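N-acetylneuraminic acid (Sialic acid) synthetase (Leptospira borgpetersenii serovar Hardjo-bovis, PDB 6NCS) probably condenses a sugar with phosphoenolpyruvate to make sialic acid or a phosphorylated form of it, in a manganese-dependent reaction. Local coordinates at residues 176-181 / 208-213. Numbering follows the deposited sequence.
Sequences LHCVSS and SDHSKG. With MN (manganese (II) ion), chain C.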
# COMPACT_ATOMS: atom_id res chain seq x y z
N LEU A 176 -2.85 15.62 -4.79
CA LEU A 176 -2.92 14.85 -3.55
C LEU A 176 -4.33 14.31 -3.34
O LEU A 176 -5.30 15.08 -3.30
CB LEU A 176 -2.53 15.70 -2.34
CG LEU A 176 -1.19 16.43 -2.39
CD1 LEU A 176 -0.96 17.21 -1.07
CD2 LEU A 176 -0.06 15.45 -2.65
N HIS A 177 -4.45 13.00 -3.19
CA HIS A 177 -5.68 12.44 -2.63
C HIS A 177 -5.88 12.99 -1.22
O HIS A 177 -4.92 13.24 -0.49
CB HIS A 177 -5.63 10.91 -2.60
CG HIS A 177 -6.80 10.30 -1.91
ND1 HIS A 177 -8.10 10.62 -2.25
CD2 HIS A 177 -6.89 9.44 -0.87
CE1 HIS A 177 -8.94 9.97 -1.46
NE2 HIS A 177 -8.22 9.25 -0.61
N CYS A 178 -7.14 13.21 -0.86
CA CYS A 178 -7.47 13.93 0.36
C CYS A 178 -8.94 13.69 0.63
O CYS A 178 -9.73 13.51 -0.31
CB CYS A 178 -7.18 15.44 0.20
SG CYS A 178 -7.48 16.42 1.68
N VAL A 179 -9.31 13.66 1.91
CA VAL A 179 -10.70 13.54 2.32
C VAL A 179 -11.00 14.69 3.27
O VAL A 179 -10.40 14.77 4.35
CB VAL A 179 -11.00 12.19 2.99
CG1 VAL A 179 -12.47 12.12 3.44
CG2 VAL A 179 -10.65 11.05 2.06
N SER A 180 -11.90 15.59 2.85
CA SER A 180 -12.26 16.78 3.63
C SER A 180 -13.27 16.43 4.73
O SER A 180 -14.40 16.92 4.77
CB SER A 180 -12.80 17.87 2.72
OG SER A 180 -11.81 18.28 1.80
N SER A 181 -12.82 15.57 5.64
CA SER A 181 -13.56 15.16 6.82
C SER A 181 -12.72 15.48 8.05
O SER A 181 -11.52 15.24 8.07
CB SER A 181 -13.91 13.67 6.76
OG SER A 181 -14.67 13.26 7.87
N SER A 208 -2.84 13.85 1.32
CA SER A 208 -2.92 14.83 2.39
C SER A 208 -3.81 14.29 3.51
O SER A 208 -4.96 13.91 3.25
CB SER A 208 -3.46 16.17 1.87
OG SER A 208 -3.50 17.12 2.91
N ASP A 209 -3.29 14.24 4.73
CA ASP A 209 -3.98 13.57 5.83
C ASP A 209 -4.73 14.54 6.73
O ASP A 209 -4.25 15.64 7.03
CB ASP A 209 -3.00 12.78 6.69
CG ASP A 209 -3.72 11.89 7.70
OD1 ASP A 209 -4.44 10.97 7.27
OD2 ASP A 209 -3.58 12.12 8.91
N HIS A 210 -5.90 14.10 7.19
CA HIS A 210 -6.66 14.81 8.21
C HIS A 210 -7.12 13.87 9.32
O HIS A 210 -8.14 14.10 9.98
CB HIS A 210 -7.84 15.56 7.58
CG HIS A 210 -7.39 16.63 6.64
ND1 HIS A 210 -7.28 16.43 5.28
CD2 HIS A 210 -6.94 17.88 6.88
CE1 HIS A 210 -6.83 17.54 4.72
NE2 HIS A 210 -6.61 18.43 5.66
N SER A 211 -6.35 12.80 9.54
CA SER A 211 -6.61 11.87 10.62
C SER A 211 -5.90 12.32 11.89
O SER A 211 -5.07 13.23 11.89
CB SER A 211 -6.13 10.47 10.24
OG SER A 211 -4.73 10.39 10.44
N LYS A 212 -6.20 11.62 12.99
CA LYS A 212 -5.61 11.89 14.28
C LYS A 212 -4.32 11.11 14.53
O LYS A 212 -3.89 10.99 15.69
CB LYS A 212 -6.62 11.61 15.40
CG LYS A 212 -7.80 12.58 15.43
CD LYS A 212 -8.65 12.41 16.69
CE LYS A 212 -9.41 11.09 16.68
NZ LYS A 212 -10.50 11.04 17.71
N GLY A 213 -3.69 10.57 13.50
CA GLY A 213 -2.43 9.90 13.71
C GLY A 213 -1.57 9.90 12.47
O GLY A 213 -1.84 10.61 11.50
MN MN C . -5.53 20.27 5.61
O HOH W 1 -7.43 13.41 4.09
O HOH W 2 -3.80 19.66 4.92
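C178 and H210 meet edge-on: the sulfur SG of C178 lies close to the plane of the H210 imidazole, 3.3 Å from CE1 of H210. The side chain of C178 turns SG away from its own backbone N (chi1 -177°), which sets the sulfur at this edge, and the CB of S208 packs against the same sulfur at 4.0 Å. One corner of the ring is committed to metal, since NE2 of H210 binds manganese at 2.1 Å. On the other nitrogen, ND1 of H210 donates to a water 3.2 Å away. That water also accepts from N of V179 and donates to O of S208 at 2.7 Å, so it joins the two segments through three bonds. A step back along the strands, N of S208 reaches O of H177 at 2.8 Å in a nearly straight bond (169°), a direct backbone link between parallel strands 173-178 and 205-209 of the TIM barrel. On the same S208 CB, CD1 of L176 packs at 4.0 Å. Around this shell, H231 supplies a second imidazole to the manganese, Y182 meets the H210 ring edge-to-face, and E277 of the second subunit takes a hydrogen bond from N of S180. On the two sides of the histidine in sequence, D209 OD2 accepts the S211 hydroxyl on its syn lone pair and forms a salt bridge with K230 of strand 227-231. Metal at NE2 and a donated bond from ND1 agree with a proton on ND1, and the two bonds together probably fix the ring's rotation.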